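Local atomic coordinates of alpha-glucosidase YIHQ (Escherichia coli, PDB entry 5AEG), a protein that hydrolyses sulfoquinovosyl diacylglycerides and simple sulfoquinovosides such as sulfoquinovosyl glycerol, releasing sulfoquinovose for degradation by sulfoglycolysis. Residues G610-V615 with A664-A669; K569-E574 with A670-L675. All coordinates share one frame; numbering follows the deposited sequence.

Contact 1: residues G610-V615 with A664-A669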
loop_
_atom_site.group_PDB
_atom_site.type_symbol
_atom_site.label_atom_id
_atom_site.label_comp_id
_atom_site.label_asym_id
_atom_site.label_seq_id
_atom_site.Cartn_x
_atom_site.Cartn_y
_atom_site.Cartn_z
ATOM N N GLY A 610 12.291 -2.060 -13.252
ATOM C CA GLY A 610 13.588 -2.767 -13.142
ATOM C C GLY A 610 14.711 -1.719 -13.230
ATOM O O GLY A 610 14.520 -0.544 -12.925
ATOM N N ARG A 611 15.900 -2.181 -13.629
ATOM C CA ARG A 611 17.056 -1.303 -13.798
ATOM C C ARG A 611 17.066 -0.399 -15.040
ATOM O O ARG A 611 17.598 0.727 -14.977
ATOM C CB ARG A 611 18.319 -2.188 -13.812
ATOM C CG ARG A 611 19.660 -1.492 -13.963
ATOM C CD ARG A 611 20.038 -0.580 -12.853
ATOM N NE ARG A 611 21.267 0.253 -13.141
ATOM C CZ ARG A 611 21.243 1.472 -13.705
ATOM N NH1 ARG A 611 20.057 2.102 -14.099
ATOM N NH2 ARG A 611 22.397 2.089 -13.882
ATOM N N ASP A 612 16.483 -0.865 -16.155
ATOM C CA ASP A 612 16.859 -0.341 -17.487
ATOM C C ASP A 612 15.758 0.430 -18.207
ATOM O O ASP A 612 15.976 0.924 -19.316
ATOM C CB ASP A 612 17.314 -1.539 -18.343
ATOM C CG ASP A 612 18.651 -2.156 -17.880
ATOM O OD1 ASP A 612 19.385 -1.432 -17.264
ATOM O OD2 ASP A 612 18.895 -3.350 -18.091
ATOM N N ILE A 613 14.542 0.523 -17.623
ATOM C CA ILE A 613 13.482 1.302 -18.286
ATOM C C ILE A 613 13.088 2.444 -17.389
ATOM O O ILE A 613 12.882 2.247 -16.172
ATOM C CB ILE A 613 12.234 0.421 -18.529
ATOM C CG1 ILE A 613 12.578 -0.682 -19.509
ATOM C CG2 ILE A 613 11.091 1.293 -19.082
ATOM C CD1 ILE A 613 11.504 -1.726 -19.750
ATOM N N LEU A 614 12.957 3.639 -17.949
ATOM C CA LEU A 614 12.513 4.783 -17.227
ATOM C C LEU A 614 11.119 5.120 -17.736
ATOM O O LEU A 614 10.914 5.271 -18.968
ATOM C CB LEU A 614 13.467 5.938 -17.398
ATOM C CG LEU A 614 13.180 7.282 -16.657
ATOM C CD1 LEU A 614 14.487 8.001 -16.357
ATOM C CD2 LEU A 614 12.237 8.209 -17.344
ATOM N N VAL A 615 10.175 5.355 -16.807
ATOM C CA VAL A 615 8.736 5.625 -17.192
ATOM C C VAL A 615 8.266 6.922 -16.561
ATOM O O VAL A 615 8.426 7.127 -15.326
ATOM C CB VAL A 615 7.776 4.491 -16.787
ATOM C CG1 VAL A 615 6.331 4.692 -17.314
ATOM C CG2 VAL A 615 8.316 3.124 -17.151
ATOM N N ALA A 664 20.440 2.167 -23.528
ATOM C CA ALA A 664 21.162 1.619 -24.727
ATOM C C ALA A 664 22.041 0.475 -24.364
ATOM O O ALA A 664 22.105 -0.469 -25.092
ATOM C CB ALA A 664 21.969 2.734 -25.366
ATOM N N ASP A 665 22.640 0.504 -23.164
ATOM C CA ASP A 665 23.588 -0.544 -22.725
ATOM C C ASP A 665 22.958 -1.684 -22.018
ATOM O O ASP A 665 23.654 -2.573 -21.576
ATOM C CB ASP A 665 24.656 0.078 -21.805
ATOM C CG ASP A 665 25.443 1.180 -22.524
ATOM O OD1 ASP A 665 25.738 0.996 -23.713
ATOM O OD2 ASP A 665 25.723 2.224 -21.956
ATOM N N SER A 666 21.625 -1.696 -21.868
ATOM C CA SER A 666 21.020 -2.826 -21.215
ATOM C C SER A 666 21.293 -4.097 -21.989
ATOM O O SER A 666 21.208 -4.127 -23.239
ATOM C CB SER A 666 19.464 -2.625 -21.185
ATOM O OG SER A 666 18.884 -3.776 -20.672
ATOM N N GLU A 667 21.463 -5.172 -21.275
ATOM C CA GLU A 667 21.554 -6.474 -21.916
ATOM C C GLU A 667 20.264 -6.898 -22.527
ATOM O O GLU A 667 20.248 -7.775 -23.341
ATOM C CB GLU A 667 22.109 -7.540 -20.969
ATOM C CG GLU A 667 21.220 -7.994 -19.820
ATOM C CD GLU A 667 21.292 -7.088 -18.552
ATOM O OE1 GLU A 667 21.644 -5.865 -18.616
ATOM O OE2 GLU A 667 20.955 -7.633 -17.482
ATOM N N TRP A 668 19.150 -6.242 -22.171
ATOM C CA TRP A 668 17.824 -6.450 -22.779
ATOM C C TRP A 668 17.472 -5.501 -23.948
ATOM O O TRP A 668 16.293 -5.451 -24.404
ATOM C CB TRP A 668 16.749 -6.198 -21.655
ATOM C CG TRP A 668 16.836 -7.197 -20.515
ATOM C CD1 TRP A 668 17.427 -7.006 -19.256
ATOM C CD2 TRP A 668 16.254 -8.460 -20.482
ATOM N NE1 TRP A 668 17.259 -8.112 -18.486
ATOM C CE2 TRP A 668 16.542 -9.023 -19.226
ATOM C CE3 TRP A 668 15.521 -9.211 -21.405
ATOM C CZ2 TRP A 668 16.093 -10.235 -18.882
ATOM C CZ3 TRP A 668 15.102 -10.460 -21.035
ATOM C CH2 TRP A 668 15.369 -10.938 -19.796
ATOM N N ALA A 669 18.460 -4.750 -24.451
ATOM C CA ALA A 669 18.193 -3.743 -25.466
ATOM C C ALA A 669 17.540 -4.289 -26.718
ATOM O O ALA A 669 16.709 -3.604 -27.295
ATOM C CB ALA A 669 19.431 -2.961 -25.874
HETATM O O HOH W 1 21.316 -3.880 -17.145
#
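Asp612 and Ser666 bring the two backbones nearest each other, their CA atoms 6.1 Å apart, where the loop leading into strand 613-615 faces a type I turn running from Ser666 to Ala669. A short hydrogen bond joins them: Ser666 OG donates to Asp612 OD2 at 2.6 Å, meeting that oxygen from above the carboxylate, 53° out of its plane. With OG anti to its own backbone nitrogen (chi1 174°), the serine hydroxyl also lies within range of the chain ahead, and Trp668 N donates to OG at 2.9 Å with an N-H...O angle of 152°. The hydroxyl thus donates to the carboxylate and accepts from the backbone, so two bonds fix its rotation. Asp612 OD2 accepts a second hydrogen bond, from a water 2.7 Å away, which also donates to Glu667 OE1 at 2.5 Å. This bridge would probably ease the closeness of the two acids, whose OD2 and OE1 are 3.8 Å apart. The other aspartate oxygen, OD1, forms a salt bridge with Arg663. Asp612 OD2 lies at the edge of the Trp668 indole, near its plane, 4.1 Å from CD1. The Ser666 OG to Trp668 N bond defines an ST turn, which here leads directly into helix 669-673, with Trp668 at the N-cap position.

Contact 2: residues K569-E574 with A670-L675; sequences KPYLKE and ALFASL
Tyr571 and Phe672 meet as a T-shaped aromatic pair, the edge of the phenylalanine directed at the face of the tyrosine. Their planes stand at 89° and their centroids are 5.0 Å apart. Phe672 CZ sits over the centre of the tyrosine ring, 3.7 Å from Tyr571 CE1, while the ring carbons of Tyr571 lie at similar distances around it. On the tyrosine, CG is anti to the backbone nitrogen (chi1 175°), carrying the ring off helix 569-582 towards helix 669-673. At the far end of that ring, Tyr571 OH is hydrogen-bonded to Leu609 O and to Asp612 N. Beside the pair, Leu671 reaches across with CD2, which lies 4.1 Å from Pro570 CG and 4.4 Å from Tyr571 CB, so one methyl spans both residues. Within the second segment, Ser674 OG donates to Leu671 O at 2.7 Å, in the carbonyl plane on a lone pair. The same oxygen accepts from Ser674 N, so it has two donors from one residue. An alanine in place of Tyr571 is likely to leave the Phe672 edge without its aromatic face, and Leu609 O and Asp612 N without their hydroxyl partner. Around the pair, Ile613 of strand 613-615 touches both rings, Tyr662 of strand 660-663 meets Phe672, and Thr567 of helix 552-567 touches Leu671; the contact thus packs two helices beside the C-terminal sheet.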
loop_
_atom_site.group_PDB
_atom_site.type_symbol
_atom_site.label_atom_id
_atom_site.label_comp_id
_atom_site.label_asym_id
_atom_site.label_seq_id
_atom_site.Cartn_x
_atom_site.Cartn_y
_atom_site.Cartn_z
ATOM N N LYS A 569 7.548 -9.729 -20.603
ATOM C CA LYS A 569 7.500 -10.812 -19.655
ATOM C C LYS A 569 8.848 -11.259 -19.052
ATOM O O LYS A 569 8.983 -11.345 -17.828
ATOM C CB LYS A 569 6.714 -11.991 -20.151
ATOM C CG LYS A 569 6.760 -13.255 -19.313
ATOM C CD LYS A 569 5.795 -14.325 -19.790
ATOM C CE LYS A 569 5.710 -15.459 -18.794
ATOM N NZ LYS A 569 4.815 -16.461 -19.382
ATOM N N PRO A 570 9.836 -11.574 -19.903
ATOM C CA PRO A 570 11.035 -12.161 -19.285
ATOM C C PRO A 570 11.801 -11.133 -18.465
ATOM O O PRO A 570 12.425 -11.477 -17.461
ATOM C CB PRO A 570 11.857 -12.692 -20.520
ATOM C CG PRO A 570 11.323 -11.894 -21.629
ATOM C CD PRO A 570 9.867 -11.677 -21.366
ATOM N N TYR A 571 11.723 -9.877 -18.861
ATOM C CA TYR A 571 12.366 -8.788 -18.157
ATOM C C TYR A 571 11.690 -8.544 -16.791
ATOM O O TYR A 571 12.360 -8.494 -15.753
ATOM C CB TYR A 571 12.322 -7.515 -18.991
ATOM C CG TYR A 571 12.853 -6.302 -18.328
ATOM C CD1 TYR A 571 14.229 -6.150 -18.090
ATOM C CD2 TYR A 571 12.010 -5.318 -17.845
ATOM C CE1 TYR A 571 14.751 -5.051 -17.501
ATOM C CE2 TYR A 571 12.533 -4.186 -17.230
ATOM C CZ TYR A 571 13.902 -4.045 -17.062
ATOM O OH TYR A 571 14.389 -2.933 -16.442
ATOM N N LEU A 572 10.355 -8.468 -16.825
ATOM C CA LEU A 572 9.571 -8.358 -15.563
ATOM C C LEU A 572 9.779 -9.560 -14.585
ATOM O O LEU A 572 9.903 -9.407 -13.395
ATOM C CB LEU A 572 8.109 -8.246 -15.896
ATOM C CG LEU A 572 7.681 -6.975 -16.629
ATOM C CD1 LEU A 572 6.183 -6.971 -17.005
ATOM C CD2 LEU A 572 8.018 -5.718 -15.806
ATOM N N LYS A 573 9.884 -10.753 -15.130
ATOM C CA LYS A 573 10.001 -11.953 -14.364
ATOM C C LYS A 573 11.355 -11.921 -13.676
ATOM O O LYS A 573 11.443 -12.231 -12.510
ATOM C CB LYS A 573 9.769 -13.149 -15.347
ATOM C CG LYS A 573 9.846 -14.510 -14.763
ATOM C CD LYS A 573 9.172 -15.591 -15.648
ATOM C CE LYS A 573 9.102 -16.912 -14.857
ATOM N NZ LYS A 573 7.880 -16.998 -13.946
ATOM N N GLU A 574 12.410 -11.505 -14.374
ATOM C CA GLU A 574 13.685 -11.285 -13.733
ATOM C C GLU A 574 13.616 -10.250 -12.571
ATOM O O GLU A 574 14.161 -10.481 -11.467
ATOM C CB GLU A 574 14.755 -10.904 -14.777
ATOM C CG GLU A 574 16.118 -10.494 -14.158
ATOM C CD GLU A 574 17.089 -9.955 -15.212
ATOM O OE1 GLU A 574 17.087 -8.752 -15.615
ATOM O OE2 GLU A 574 17.804 -10.806 -15.739
ATOM N N ALA A 670 17.899 -5.486 -27.152
ATOM C CA ALA A 670 17.247 -6.028 -28.333
ATOM C C ALA A 670 15.731 -6.269 -28.060
ATOM O O ALA A 670 14.913 -5.974 -28.903
ATOM C CB ALA A 670 17.888 -7.295 -28.792
ATOM N N LEU A 671 15.368 -6.775 -26.880
ATOM C CA LEU A 671 13.909 -6.949 -26.524
ATOM C C LEU A 671 13.239 -5.556 -26.588
ATOM O O LEU A 671 12.230 -5.404 -27.191
ATOM C CB LEU A 671 13.737 -7.553 -25.139
ATOM C CG LEU A 671 12.278 -7.855 -24.730
ATOM C CD1 LEU A 671 11.665 -8.893 -25.644
ATOM C CD2 LEU A 671 12.317 -8.355 -23.345
ATOM N N PHE A 672 13.852 -4.540 -26.012
ATOM C CA PHE A 672 13.232 -3.220 -25.956
ATOM C C PHE A 672 13.153 -2.557 -27.314
ATOM O O PHE A 672 12.191 -1.876 -27.600
ATOM C CB PHE A 672 13.932 -2.291 -24.966
ATOM C CG PHE A 672 14.056 -2.845 -23.556
ATOM C CD1 PHE A 672 13.121 -3.701 -23.040
ATOM C CD2 PHE A 672 15.165 -2.518 -22.771
ATOM C CE1 PHE A 672 13.231 -4.190 -21.758
ATOM C CE2 PHE A 672 15.280 -2.996 -21.465
ATOM C CZ PHE A 672 14.302 -3.808 -20.955
ATOM N N ALA A 673 14.134 -2.792 -28.179
ATOM C CA ALA A 673 14.056 -2.241 -29.501
ATOM C C ALA A 673 12.855 -2.836 -30.348
ATOM O O ALA A 673 12.350 -2.223 -31.264
ATOM C CB ALA A 673 15.387 -2.490 -30.234
ATOM N N SER A 674 12.440 -3.998 -30.017
ATOM C CA SER A 674 11.339 -4.673 -30.688
ATOM C C SER A 674 9.944 -4.085 -30.354
ATOM O O SER A 674 9.002 -4.286 -31.094
ATOM C CB SER A 674 11.378 -6.147 -30.348
ATOM O OG SER A 674 10.747 -6.522 -29.122
ATOM N N LEU A 675 9.835 -3.286 -29.297
ATOM C CA LEU A 675 8.546 -2.691 -28.828
ATOM C C LEU A 675 7.845 -1.805 -29.842
ATOM O O LEU A 675 6.632 -1.960 -30.074
ATOM C CB LEU A 675 8.754 -1.870 -27.537
ATOM C CG LEU A 675 9.168 -2.668 -26.300
ATOM C CD1 LEU A 675 9.376 -1.741 -25.104
ATOM C CD2 LEU A 675 8.150 -3.712 -25.957
#

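From the N terminus, the chain first passes 569-574, on the helix that follows helix 552-567, then 610-615, and returns through 664-669 directly into 670-675. Contact 2 closes the wider loop, with 95 residues between its segments, and contact 1 closes a loop of 48 nested inside it. Their centres lie about 9 Å apart, and a probable hydrogen bond from Trp668 NE1 to Glu574 OE1, 2.9 Å, joins them. Contact 1 joins the loop before strand 613-615 to the turn after strand 660-663, two strands that are neighbours in the C-terminal antiparallel sheet, whereas contact 2 packs helix 669-673 against helix 569-582, which follows the TIM barrel.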